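Local coordinates for protein ornithine carbamoyltransferase (Gloeobacter violaceus, PDB 3GD5) that probably transfers the carbamoyl group of carbamoyl phosphate to ornithine, giving citrulline and phosphate in the biosynthesis of arginine, at residues His28-Leu33 / Leu308-Gly313; Thr10-Asp15 / Asp20-Ala25; Leu273-Gly278 / Glu284-Pro289; His227-Asp232 / Tyr253-Ala258. All coordinates share one frame; numbering follows the deposited sequence.

Contact 1 (His28-Leu33 / Leu308-Gly313); sequences HALLTL and LAALMG
Leu30 and Leu33 meet Ala309 and Ala310 in a small apolar helix-helix contact. It joins the first helix of the chain, 24-39, to the last, 293-312, which returns after the ornithine domain to the carbamoyl phosphate domain, as in related carbamoyltransferases. The axes of the two short segments pass 10.7 Å apart at closest, and their directions differ by 125°, so the helices run more against each other than along. With alanines on one side, the leucines must bridge most of this distance. Leu30 does so with one methyl: its CD1 lies 4.1 Å from Ala310 CB. CG is anti to the backbone N in Leu30 (chi1 -169°), which carries the branch out to the other helix although the CB bond itself does not point there. Leu33 stands one turn further on and faces the partner more directly. Its CD2 sits 4.1 Å from Ala309 CB and also touches Ala310, 4.4 Å from CB. One leucine methyl is thus placed against two successive alanines. No hydrogen bond joins the two segments. On helix 24-39, Thr32 turns its hydroxyl back onto its own backbone. Thr32 OG1 donates to His28 O at 3.0 Å, from above the carbonyl plane, and the same oxygen accepts Thr32 N. Leu30 continues along helix 293-312 to Ala306 and Val307, and Phe12 covers Ala310 from the N-terminal loop. Beyond the contact, Leu308 packs on helix 60-72 and on Leu51 of strand 50-55. The C-terminal helix therefore lies between helix 24-39 and this part of the carbamoyl phosphate domain.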
loop_
_atom_site.group_PDB
_atom_site.type_symbol
_atom_site.label_atom_id
_atom_site.label_comp_id
_atom_site.label_asym_id
_atom_site.label_seq_id
_atom_site.Cartn_x
_atom_site.Cartn_y
_atom_site.Cartn_z
ATOM N N HIS A 28 -36.206 23.069 19.245
ATOM C CA HIS A 28 -36.438 24.500 19.059
ATOM C C HIS A 28 -35.443 25.333 19.859
ATOM O O HIS A 28 -34.891 26.317 19.355
ATOM C CB HIS A 28 -37.871 24.877 19.455
ATOM C CG HIS A 28 -38.908 24.428 18.472
ATOM N ND1 HIS A 28 -39.614 23.252 18.613
ATOM C CD2 HIS A 28 -39.322 24.976 17.303
ATOM C CE1 HIS A 28 -40.416 23.093 17.574
ATOM N NE2 HIS A 28 -40.257 24.125 16.764
ATOM N N ALA A 29 -35.210 24.940 21.106
ATOM C CA ALA A 29 -34.263 25.661 21.948
ATOM C C ALA A 29 -32.905 25.695 21.245
ATOM O O ALA A 29 -32.272 26.747 21.121
ATOM C CB ALA A 29 -34.140 24.975 23.299
ATOM N N LEU A 30 -32.477 24.527 20.776
ATOM C CA LEU A 30 -31.208 24.385 20.075
ATOM C C LEU A 30 -31.170 25.346 18.891
ATOM O O LEU A 30 -30.223 26.121 18.741
ATOM C CB LEU A 30 -31.053 22.946 19.585
ATOM C CG LEU A 30 -29.673 22.563 19.063
ATOM C CD1 LEU A 30 -28.636 22.766 20.167
ATOM C CD2 LEU A 30 -29.698 21.116 18.601
ATOM N N LEU A 31 -32.214 25.295 18.065
ATOM C CA LEU A 31 -32.317 26.158 16.893
ATOM C C LEU A 31 -32.278 27.635 17.282
ATOM O O LEU A 31 -31.670 28.458 16.589
ATOM C CB LEU A 31 -33.604 25.850 16.119
ATOM C CG LEU A 31 -33.668 24.483 15.424
ATOM C CD1 LEU A 31 -35.042 24.271 14.802
ATOM C CD2 LEU A 31 -32.591 24.412 14.349
ATOM N N THR A 32 -32.923 27.970 18.396
ATOM C CA THR A 32 -32.942 29.352 18.865
ATOM C C THR A 32 -31.544 29.749 19.329
ATOM O O THR A 32 -31.060 30.842 19.026
ATOM C CB THR A 32 -33.955 29.540 20.035
ATOM O OG1 THR A 32 -35.288 29.303 19.556
ATOM C CG2 THR A 32 -33.874 30.952 20.601
ATOM N N LEU A 33 -30.893 28.857 20.065
ATOM C CA LEU A 33 -29.544 29.131 20.547
ATOM C C LEU A 33 -28.598 29.368 19.362
ATOM O O LEU A 33 -27.803 30.310 19.360
ATOM C CB LEU A 33 -29.039 27.960 21.394
ATOM C CG LEU A 33 -27.612 28.105 21.925
ATOM C CD1 LEU A 33 -27.508 29.358 22.769
ATOM C CD2 LEU A 33 -27.230 26.872 22.735
ATOM N N LEU A 308 -22.490 22.106 20.777
ATOM C CA LEU A 308 -21.339 22.131 21.674
ATOM C C LEU A 308 -21.686 22.940 22.934
ATOM O O LEU A 308 -21.462 22.491 24.061
ATOM C CB LEU A 308 -20.117 22.743 20.965
ATOM C CG LEU A 308 -19.519 21.929 19.798
ATOM C CD1 LEU A 308 -18.480 22.751 19.074
ATOM C CD2 LEU A 308 -18.906 20.637 20.315
ATOM N N ALA A 309 -22.246 24.128 22.742
ATOM C CA ALA A 309 -22.616 24.959 23.876
ATOM C C ALA A 309 -23.634 24.240 24.761
ATOM O O ALA A 309 -23.461 24.145 25.972
ATOM C CB ALA A 309 -23.187 26.275 23.388
ATOM N N ALA A 310 -24.685 23.718 24.140
ATOM C CA ALA A 310 -25.744 23.024 24.860
ATOM C C ALA A 310 -25.302 21.806 25.658
ATOM O O ALA A 310 -25.709 21.640 26.806
ATOM C CB ALA A 310 -26.849 22.618 23.891
ATOM N N LEU A 311 -24.479 20.950 25.059
ATOM C CA LEU A 311 -24.049 19.730 25.735
ATOM C C LEU A 311 -22.790 19.809 26.593
ATOM O O LEU A 311 -22.582 18.954 27.457
ATOM C CB LEU A 311 -23.896 18.599 24.714
ATOM C CG LEU A 311 -25.141 18.261 23.884
ATOM C CD1 LEU A 311 -24.939 16.919 23.170
ATOM C CD2 LEU A 311 -26.357 18.182 24.798
ATOM N N MET A 312 -21.953 20.817 26.358
ATOM C CA MET A 312 -20.720 20.982 27.128
ATOM C C MET A 312 -20.769 22.267 27.948
ATOM O O MET A 312 -19.958 22.469 28.850
ATOM C CB MET A 312 -19.497 21.043 26.195
ATOM C CG MET A 312 -19.336 19.856 25.250
ATOM S SD MET A 312 -17.844 19.973 24.205
ATOM C CE MET A 312 -18.019 18.560 23.283
ATOM N N GLY A 313 -21.722 23.131 27.601
ATOM C CA GLY A 313 -21.896 24.425 28.251
ATOM C C GLY A 313 -21.592 24.517 29.729
ATOM O O GLY A 313 -20.793 25.404 30.110
#

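Contact 2 (Thr10-Asp15 / Asp20-Ala25); sequences TRFRPD and DDLDEA
Asp20 meets Arg13 through its backbone, with Asp20 O 4.1 Å from Arg13 NH2. Its carboxylate serves other partners, in salt bridges to Lys179 and Arg201. Asp21 comes next and takes the larger share of the contact. The arginine chain, extended from CG to NE, is laid across it at about a right angle. Asp21 O lies over one face of the guanidinium, 3.4 Å from Arg13 NE, but the angle is too poor for a hydrogen bond. The Asp21 carboxylate is turned only 23° from the guanidinium plane. Its OD1 forms a long salt bridge of 3.9 Å to Arg13 NH1. The oxygen stands well out of the guanidinium plane, and no N-H points at it. Asp21 OD2 is held more firmly by Leu17 N and Ser18 N, in the turn that joins the two segments. Leu22 then supplies the apolar part. Its CD2 reaches the edge of the Phe12 ring, 3.8 Å from CD1. With chi1 at -58°, Phe12 has CG anti to its carbonyl carbon, and the ring comes nearer to Leu22 than the CB bond suggests. Asp23 ends the loop as N-cap of helix 24-39, where its OD1 accepts Gln26 N. Loop 10-15 thus folds back over the turn and the capped helix start, while Asp20 and Glu24 (to Arg208) carry charge pairs to the ornithine domain. The contact itself is one apolar touch, Leu22 on Phe12, beside a long charge-charge contact of Arg13 with Asp21; the directed bonds nearby are those of Asp21 and Asp23 to backbone N-H groups.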
loop_
_atom_site.group_PDB
_atom_site.type_symbol
_atom_site.label_atom_id
_atom_site.label_comp_id
_atom_site.label_asym_id
_atom_site.label_seq_id
_atom_site.Cartn_x
_atom_site.Cartn_y
_atom_site.Cartn_z
ATOM N N THR A 10 -33.996 25.349 28.614
ATOM C CA THR A 10 -34.388 23.920 28.438
ATOM C C THR A 10 -33.187 23.018 28.716
ATOM O O THR A 10 -32.043 23.393 28.446
ATOM C CB THR A 10 -34.897 23.669 26.997
ATOM O OG1 THR A 10 -36.058 24.480 26.757
ATOM C CG2 THR A 10 -35.258 22.200 26.788
ATOM N N ARG A 11 -33.456 21.839 29.275
ATOM C CA ARG A 11 -32.410 20.871 29.577
ATOM C C ARG A 11 -32.331 19.891 28.419
ATOM O O ARG A 11 -33.352 19.557 27.804
ATOM C CB ARG A 11 -32.733 20.075 30.844
ATOM C CG ARG A 11 -32.863 20.889 32.114
ATOM C CD ARG A 11 -33.252 19.974 33.275
ATOM N NE ARG A 11 -33.653 20.720 34.466
ATOM C CZ ARG A 11 -34.772 21.435 34.562
ATOM N NH1 ARG A 11 -35.616 21.504 33.534
ATOM N NH2 ARG A 11 -35.046 22.090 35.685
ATOM N N PHE A 12 -31.122 19.413 28.133
ATOM C CA PHE A 12 -30.931 18.448 27.050
ATOM C C PHE A 12 -30.404 17.165 27.660
ATOM O O PHE A 12 -29.967 17.157 28.812
ATOM C CB PHE A 12 -29.902 18.974 26.055
ATOM C CG PHE A 12 -30.264 20.293 25.456
ATOM C CD1 PHE A 12 -31.031 20.359 24.303
ATOM C CD2 PHE A 12 -29.846 21.481 26.059
ATOM C CE1 PHE A 12 -31.381 21.583 23.756
ATOM C CE2 PHE A 12 -30.193 22.708 25.519
ATOM C CZ PHE A 12 -30.962 22.757 24.365
ATOM N N ARG A 13 -30.448 16.082 26.896
ATOM C CA ARG A 13 -29.904 14.822 27.369
ATOM C C ARG A 13 -28.389 14.990 27.271
ATOM O O ARG A 13 -27.905 15.962 26.690
ATOM C CB ARG A 13 -30.337 13.682 26.466
ATOM C CG ARG A 13 -31.820 13.441 26.433
ATOM C CD ARG A 13 -32.089 12.116 25.761
ATOM N NE ARG A 13 -33.504 11.939 25.484
ATOM C CZ ARG A 13 -34.013 10.882 24.860
ATOM N NH1 ARG A 13 -33.218 9.899 24.450
ATOM N NH2 ARG A 13 -35.320 10.816 24.634
ATOM N N PRO A 14 -27.621 14.045 27.827
ATOM C CA PRO A 14 -26.157 14.133 27.778
ATOM C C PRO A 14 -25.566 14.118 26.368
ATOM O O PRO A 14 -24.641 14.871 26.071
ATOM C CB PRO A 14 -25.712 12.918 28.586
ATOM C CG PRO A 14 -26.839 12.730 29.559
ATOM C CD PRO A 14 -28.051 12.935 28.695
ATOM N N ASP A 15 -26.114 13.269 25.502
ATOM C CA ASP A 15 -25.608 13.119 24.142
ATOM C C ASP A 15 -26.573 13.496 23.017
ATOM O O ASP A 15 -27.759 13.730 23.240
ATOM C CB ASP A 15 -25.184 11.663 23.928
ATOM C CG ASP A 15 -24.437 11.093 25.118
ATOM O OD1 ASP A 15 -23.360 11.614 25.457
ATOM O OD2 ASP A 15 -24.932 10.119 25.720
ATOM N N ASP A 20 -33.511 12.075 17.327
ATOM C CA ASP A 20 -34.603 11.706 18.216
ATOM C C ASP A 20 -34.208 11.777 19.691
ATOM O O ASP A 20 -34.949 11.317 20.560
ATOM C CB ASP A 20 -35.108 10.304 17.878
ATOM C CG ASP A 20 -36.540 10.077 18.339
ATOM O OD1 ASP A 20 -37.313 11.059 18.391
ATOM O OD2 ASP A 20 -36.900 8.917 18.630
ATOM N N ASP A 21 -33.039 12.345 19.970
ATOM C CA ASP A 21 -32.579 12.495 21.348
ATOM C C ASP A 21 -33.093 13.834 21.833
ATOM O O ASP A 21 -32.957 14.187 22.999
ATOM C CB ASP A 21 -31.047 12.482 21.431
ATOM C CG ASP A 21 -30.465 11.103 21.219
ATOM O OD1 ASP A 21 -31.249 10.135 21.140
ATOM O OD2 ASP A 21 -29.225 10.985 21.140
ATOM N N LEU A 22 -33.675 14.581 20.907
ATOM C CA LEU A 22 -34.230 15.890 21.206
ATOM C C LEU A 22 -35.713 15.814 20.933
ATOM O O LEU A 22 -36.113 15.406 19.846
ATOM C CB LEU A 22 -33.639 16.952 20.278
ATOM C CG LEU A 22 -32.131 17.205 20.224
ATOM C CD1 LEU A 22 -31.795 17.888 18.909
ATOM C CD2 LEU A 22 -31.693 18.050 21.407
ATOM N N ASP A 23 -36.537 16.177 21.909
ATOM C CA ASP A 23 -37.972 16.181 21.665
ATOM C C ASP A 23 -38.230 17.497 20.929
ATOM O O ASP A 23 -37.294 18.261 20.681
ATOM C CB ASP A 23 -38.774 16.108 22.978
ATOM C CG ASP A 23 -38.405 17.200 23.974
ATOM O OD1 ASP A 23 -38.272 18.379 23.578
ATOM O OD2 ASP A 23 -38.267 16.874 25.172
ATOM N N GLU A 24 -39.481 17.767 20.571
ATOM C CA GLU A 24 -39.799 19.000 19.857
ATOM C C GLU A 24 -39.289 20.239 20.586
ATOM O O GLU A 24 -38.756 21.155 19.964
ATOM C CB GLU A 24 -41.309 19.135 19.645
ATOM C CG GLU A 24 -41.961 17.968 18.924
ATOM C CD GLU A 24 -42.223 16.784 19.836
ATOM O OE1 GLU A 24 -42.777 15.777 19.351
ATOM O OE2 GLU A 24 -41.881 16.858 21.035
ATOM N N ALA A 25 -39.447 20.262 21.903
ATOM C CA ALA A 25 -39.018 21.403 22.710
ATOM C C ALA A 25 -37.505 21.624 22.711
ATOM O O ALA A 25 -37.025 22.749 22.623
ATOM C CB ALA A 25 -39.518 21.234 24.142
#

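Contact 3 (Leu273-Gly278 / Glu284-Pro289); sequences LPAHRG and EVMEGP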
loop_
_atom_site.group_PDB
_atom_site.type_symbol
_atom_site.label_atom_id
_atom_site.label_comp_id
_atom_site.label_asym_id
_atom_site.label_seq_id
_atom_site.Cartn_x
_atom_site.Cartn_y
_atom_site.Cartn_z
ATOM N N LEU A 273 -23.957 18.179 0.489
ATOM C CA LEU A 273 -22.603 18.081 -0.089
ATOM C C LEU A 273 -21.796 16.848 0.339
ATOM O O LEU A 273 -22.067 16.256 1.382
ATOM C CB LEU A 273 -21.801 19.350 0.221
ATOM C CG LEU A 273 -22.375 20.660 -0.340
ATOM C CD1 LEU A 273 -21.504 21.829 0.075
ATOM C CD2 LEU A 273 -22.472 20.578 -1.865
ATOM N N PRO A 274 -20.799 16.434 -0.471
ATOM C CA PRO A 274 -20.382 17.036 -1.743
ATOM C C PRO A 274 -21.414 16.706 -2.798
ATOM O O PRO A 274 -22.246 15.828 -2.591
ATOM C CB PRO A 274 -19.033 16.364 -2.021
ATOM C CG PRO A 274 -19.232 14.994 -1.455
ATOM C CD PRO A 274 -19.923 15.294 -0.132
ATOM N N ALA A 275 -21.361 17.404 -3.926
ATOM C CA ALA A 275 -22.323 17.161 -5.001
ATOM C C ALA A 275 -21.694 16.563 -6.260
ATOM O O ALA A 275 -20.546 16.861 -6.597
ATOM C CB ALA A 275 -23.024 18.467 -5.358
ATOM N N HIS A 276 -22.454 15.719 -6.953
ATOM C CA HIS A 276 -21.992 15.127 -8.198
ATOM C C HIS A 276 -22.848 15.730 -9.312
ATOM O O HIS A 276 -23.901 15.179 -9.656
ATOM C CB HIS A 276 -22.163 13.603 -8.202
ATOM C CG HIS A 276 -21.428 12.902 -7.102
ATOM N ND1 HIS A 276 -20.216 13.342 -6.613
ATOM C CD2 HIS A 276 -21.738 11.791 -6.391
ATOM C CE1 HIS A 276 -19.817 12.539 -5.643
ATOM N NE2 HIS A 276 -20.723 11.590 -5.489
ATOM N N ARG A 277 -22.410 16.863 -9.862
ATOM C CA ARG A 277 -23.156 17.520 -10.928
ATOM C C ARG A 277 -23.501 16.509 -12.014
ATOM O O ARG A 277 -22.698 15.640 -12.345
ATOM C CB ARG A 277 -22.344 18.675 -11.524
ATOM C CG ARG A 277 -22.092 19.819 -10.553
ATOM C CD ARG A 277 -21.055 20.808 -11.096
ATOM N NE ARG A 277 -20.368 21.503 -10.013
ATOM C CZ ARG A 277 -20.933 22.408 -9.225
ATOM N NH1 ARG A 277 -22.199 22.731 -9.410
ATOM N NH2 ARG A 277 -20.242 22.979 -8.250
ATOM N N GLY A 278 -24.708 16.614 -12.555
ATOM C CA GLY A 278 -25.117 15.683 -13.591
ATOM C C GLY A 278 -25.736 14.396 -13.076
ATOM O O GLY A 278 -26.216 13.590 -13.873
ATOM N N GLU A 284 -26.651 23.812 -13.249
ATOM C CA GLU A 284 -27.586 24.922 -13.384
ATOM C C GLU A 284 -28.335 25.220 -12.091
ATOM O O GLU A 284 -28.377 26.366 -11.634
ATOM C CB GLU A 284 -28.588 24.612 -14.493
ATOM C CG GLU A 284 -29.608 25.705 -14.753
ATOM C CD GLU A 284 -30.580 25.326 -15.855
ATOM O OE1 GLU A 284 -31.442 24.453 -15.618
ATOM O OE2 GLU A 284 -30.474 25.894 -16.964
ATOM N N VAL A 285 -28.927 24.188 -11.502
ATOM C CA VAL A 285 -29.677 24.365 -10.266
ATOM C C VAL A 285 -28.736 24.677 -9.108
ATOM O O VAL A 285 -28.979 25.599 -8.324
ATOM C CB VAL A 285 -30.503 23.108 -9.928
ATOM C CG1 VAL A 285 -31.232 23.298 -8.609
ATOM C CG2 VAL A 285 -31.500 22.838 -11.041
ATOM N N MET A 286 -27.655 23.916 -9.005
ATOM C CA MET A 286 -26.697 24.135 -7.928
ATOM C C MET A 286 -26.184 25.570 -7.928
ATOM O O MET A 286 -26.065 26.196 -6.877
ATOM C CB MET A 286 -25.514 23.188 -8.080
ATOM C CG MET A 286 -25.197 22.396 -6.833
ATOM S SD MET A 286 -23.712 21.461 -7.051
ATOM C CE MET A 286 -22.655 22.300 -5.840
ATOM N N GLU A 287 -25.871 26.078 -9.116
ATOM C CA GLU A 287 -25.352 27.433 -9.272
ATOM C C GLU A 287 -26.470 28.458 -9.464
ATOM O O GLU A 287 -26.216 29.661 -9.495
ATOM C CB GLU A 287 -24.412 27.492 -10.481
ATOM C CG GLU A 287 -23.213 26.544 -10.434
ATOM C CD GLU A 287 -22.273 26.842 -9.278
ATOM O OE1 GLU A 287 -22.357 27.950 -8.711
ATOM O OE2 GLU A 287 -21.442 25.970 -8.946
ATOM N N GLY A 288 -27.702 27.975 -9.593
ATOM C CA GLY A 288 -28.840 28.855 -9.808
ATOM C C GLY A 288 -29.262 29.750 -8.655
ATOM O O GLY A 288 -28.663 29.723 -7.582
ATOM N N PRO A 289 -30.315 30.558 -8.857
ATOM C CA PRO A 289 -30.847 31.485 -7.853
ATOM C C PRO A 289 -31.703 30.889 -6.732
ATOM O O PRO A 289 -32.025 31.588 -5.769
ATOM C CB PRO A 289 -31.627 32.490 -8.702
ATOM C CG PRO A 289 -32.160 31.642 -9.794
ATOM C CD PRO A 289 -30.961 30.787 -10.163
#
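The guanidinium of Arg277 is approached obliquely by two groups, the sulfur of Met286 and a carboxylate oxygen of Glu287. Neither sits squarely over a face or at an edge. Met286 SD is 3.1 Å from Arg277 NH1, a close approach for a thioether. Met286 is also off the staggered positions (chi1 -128°, chi3 114°), so the fit is tight and perhaps strained. Glu287 OE2 forms a salt bridge to Arg277 NH2 at 3.3 Å, and NH1 is nearly as close. The carboxylate and guanidinium planes are 30° apart. Glu287 reaches this place by bending at chi2. Met286 is bent at chi3, which brings its methyl near NH2 too, with CE 3.5 Å away. The thioether also serves the apolar side. Ala275 CB lies 3.5 Å from SD, and Leu273 CD2 is 4.3 Å from CE. The charges continue across the subunit interface. Arg277 pairs with Asp95 of the second subunit and with Asp283 of its own chain, while Glu287 OE1 pairs with Arg98 of the second subunit. Leu273 and Pro274 are joined by a cis peptide, as in the His-Cys-Leu-Pro motif of ornithine carbamoyltransferases. Leu273 probably helps bind carbamoyl phosphate, judging from related enzymes, and touches Arg61. The arrangement is that of an active-site loop backed by helix 283-287 beside a subunit boundary.

Contact 4 (His227-Asp232 / Tyr253-Ala258); sequences HILYTD and YQINAA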
loop_
_atom_site.group_PDB
_atom_site.type_symbol
_atom_site.label_atom_id
_atom_site.label_comp_id
_atom_site.label_asym_id
_atom_site.label_seq_id
_atom_site.Cartn_x
_atom_site.Cartn_y
_atom_site.Cartn_z
ATOM N N HIS A 227 -41.552 23.593 -0.619
ATOM C CA HIS A 227 -40.870 24.883 -0.498
ATOM C C HIS A 227 -39.370 24.618 -0.499
ATOM O O HIS A 227 -38.561 25.535 -0.629
ATOM C CB HIS A 227 -41.243 25.556 0.820
ATOM C CG HIS A 227 -42.715 25.663 1.044
ATOM N ND1 HIS A 227 -43.472 26.704 0.550
ATOM C CD2 HIS A 227 -43.578 24.840 1.685
ATOM C CE1 HIS A 227 -44.738 26.518 0.878
ATOM N NE2 HIS A 227 -44.829 25.395 1.566
ATOM N N ILE A 228 -39.014 23.345 -0.354
ATOM C CA ILE A 228 -37.621 22.940 -0.297
ATOM C C ILE A 228 -37.400 21.595 -0.975
ATOM O O ILE A 228 -38.035 20.604 -0.625
ATOM C CB ILE A 228 -37.151 22.804 1.184
ATOM C CG1 ILE A 228 -37.442 24.090 1.951
ATOM C CG2 ILE A 228 -35.658 22.485 1.251
ATOM C CD1 ILE A 228 -38.245 23.852 3.228
ATOM N N LEU A 229 -36.516 21.569 -1.965
ATOM C CA LEU A 229 -36.163 20.315 -2.627
ATOM C C LEU A 229 -34.778 19.954 -2.067
ATOM O O LEU A 229 -33.846 20.754 -2.119
ATOM C CB LEU A 229 -36.114 20.489 -4.145
ATOM C CG LEU A 229 -37.470 20.767 -4.801
ATOM C CD1 LEU A 229 -37.290 20.853 -6.304
ATOM C CD2 LEU A 229 -38.462 19.658 -4.448
ATOM N N TYR A 230 -34.661 18.749 -1.527
ATOM C CA TYR A 230 -33.428 18.300 -0.898
ATOM C C TYR A 230 -32.909 17.017 -1.519
ATOM O O TYR A 230 -33.676 16.103 -1.823
ATOM C CB TYR A 230 -33.692 18.062 0.590
ATOM C CG TYR A 230 -32.470 18.030 1.483
ATOM C CD1 TYR A 230 -31.509 17.023 1.369
ATOM C CD2 TYR A 230 -32.297 18.996 2.473
ATOM C CE1 TYR A 230 -30.406 16.980 2.228
ATOM C CE2 TYR A 230 -31.207 18.963 3.330
ATOM C CZ TYR A 230 -30.263 17.957 3.204
ATOM O OH TYR A 230 -29.162 17.964 4.043
ATOM N N THR A 231 -31.600 16.950 -1.712
ATOM C CA THR A 231 -31.005 15.748 -2.262
ATOM C C THR A 231 -29.594 15.567 -1.731
ATOM O O THR A 231 -29.034 16.459 -1.095
ATOM C CB THR A 231 -30.986 15.762 -3.797
ATOM O OG1 THR A 231 -30.684 14.443 -4.269
ATOM C CG2 THR A 231 -29.951 16.742 -4.317
ATOM N N ASP A 232 -29.028 14.398 -2.008
ATOM C CA ASP A 232 -27.702 14.043 -1.536
ATOM C C ASP A 232 -27.139 13.086 -2.570
ATOM O O ASP A 232 -27.851 12.683 -3.490
ATOM C CB ASP A 232 -27.842 13.352 -0.178
ATOM C CG ASP A 232 -26.509 13.098 0.506
ATOM O OD1 ASP A 232 -25.451 13.461 -0.053
ATOM O OD2 ASP A 232 -26.534 12.532 1.620
ATOM N N TYR A 253 -34.210 10.627 -10.142
ATOM C CA TYR A 253 -34.224 11.319 -8.859
ATOM C C TYR A 253 -33.211 12.453 -8.822
ATOM O O TYR A 253 -32.437 12.598 -7.871
ATOM C CB TYR A 253 -33.942 10.312 -7.750
ATOM C CG TYR A 253 -35.003 9.245 -7.666
ATOM C CD1 TYR A 253 -36.112 9.405 -6.833
ATOM C CD2 TYR A 253 -34.929 8.098 -8.456
ATOM C CE1 TYR A 253 -37.118 8.452 -6.788
ATOM C CE2 TYR A 253 -35.934 7.141 -8.420
ATOM C CZ TYR A 253 -37.027 7.326 -7.584
ATOM O OH TYR A 253 -38.043 6.399 -7.563
ATOM N N GLN A 254 -33.222 13.259 -9.871
ATOM C CA GLN A 254 -32.311 14.380 -9.979
ATOM C C GLN A 254 -33.088 15.669 -9.792
ATOM O O GLN A 254 -34.188 15.815 -10.325
ATOM C CB GLN A 254 -31.670 14.384 -11.362
ATOM C CG GLN A 254 -30.670 15.497 -11.596
ATOM C CD GLN A 254 -30.270 15.596 -13.052
ATOM O OE1 GLN A 254 -31.036 16.096 -13.879
ATOM N NE2 GLN A 254 -29.077 15.107 -13.380
ATOM N N ILE A 255 -32.550 16.599 -9.019
ATOM C CA ILE A 255 -33.252 17.858 -8.884
ATOM C C ILE A 255 -32.709 18.708 -10.031
ATOM O O ILE A 255 -31.507 18.997 -10.114
ATOM C CB ILE A 255 -33.045 18.507 -7.473
ATOM C CG1 ILE A 255 -32.629 19.968 -7.597
ATOM C CG2 ILE A 255 -32.097 17.688 -6.655
ATOM C CD1 ILE A 255 -33.757 20.872 -8.017
ATOM N N ASN A 256 -33.611 19.035 -10.952
ATOM C CA ASN A 256 -33.291 19.829 -12.133
ATOM C C ASN A 256 -34.406 20.835 -12.367
ATOM O O ASN A 256 -35.369 20.886 -11.605
ATOM C CB ASN A 256 -33.170 18.923 -13.358
ATOM C CG ASN A 256 -34.342 17.968 -13.483
ATOM O OD1 ASN A 256 -35.491 18.352 -13.253
ATOM N ND2 ASN A 256 -34.060 16.719 -13.849
ATOM N N ALA A 257 -34.272 21.623 -13.429
ATOM C CA ALA A 257 -35.264 22.636 -13.766
ATOM C C ALA A 257 -36.687 22.086 -13.739
ATOM O O ALA A 257 -37.585 22.696 -13.160
ATOM C CB ALA A 257 -34.956 23.219 -15.138
ATOM N N ALA A 258 -36.889 20.929 -14.362
ATOM C CA ALA A 258 -38.210 20.315 -14.415
ATOM C C ALA A 258 -38.790 20.054 -13.025
ATOM O O ALA A 258 -39.917 20.462 -12.727
ATOM C CB ALA A 258 -38.147 19.015 -15.209
#
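Ile255 packs against Thr231 and Leu229 on strand 228-231, part of the five-stranded parallel sheet of the Rossmann-like ornithine domain. Two branches of the isoleucine do the work. Its CD1 meets Leu229 CD1 at 3.9 Å. Its CG2 presses on Thr231 CG2 at 3.3 Å, tighter than usual for two methyls. Ile255 has an uncommon chi1 of 130°, away from the staggered positions, in keeping with a crowded fit. Thr231 places OG1 anti to its backbone N and hydrogen-bonds it to Val163 O. Its methyl is left to face the isoleucine. Beside the hydrophobic spot, Asn256 and Gln254 tie their side chains together. Asn256 ND2 donates to Gln254 OE1 at 3.1 Å along a nearly straight N-H path of 165°. The donor lies in the carbonyl plane, on a lone pair. Asn256 also N-caps helix 257-261, with OD1 accepting Leu259 N. Asp232, which directly follows Thr231, probably binds ornithine, as in related enzymes. The contact is thus almost entirely apolar, with no hydrogen bond across the segments, and Thr231 OG1, Gln254 OE1 and Asn256 OD1 have partners outside the apolar touch. Methyl packing, with no charge involved, sets Ile255 against the strand that leads to Asp232.

In the fold
From the N terminus, contact 2 closes first, a short turn that leads into helix 24-39. Contact 1 begins on that helix and closes only at the C terminus, so it encloses nearly the whole chain. Inside it lie contact 4 and then contact 3, in series and not crossing. The first pair touch, with Leu311 against Arg13-Asp15, and so gather both ends of the modelled chain at the carbamoyl phosphate domain. The other pair touch through Val285 and Ile255, and belong to the ornithine domain. The two groups lie on opposite sides of the chain's centre; contacts 1 and 3 have centres about 31 Å apart. Helix 293-312 follows contact 3 and returns to contact 1.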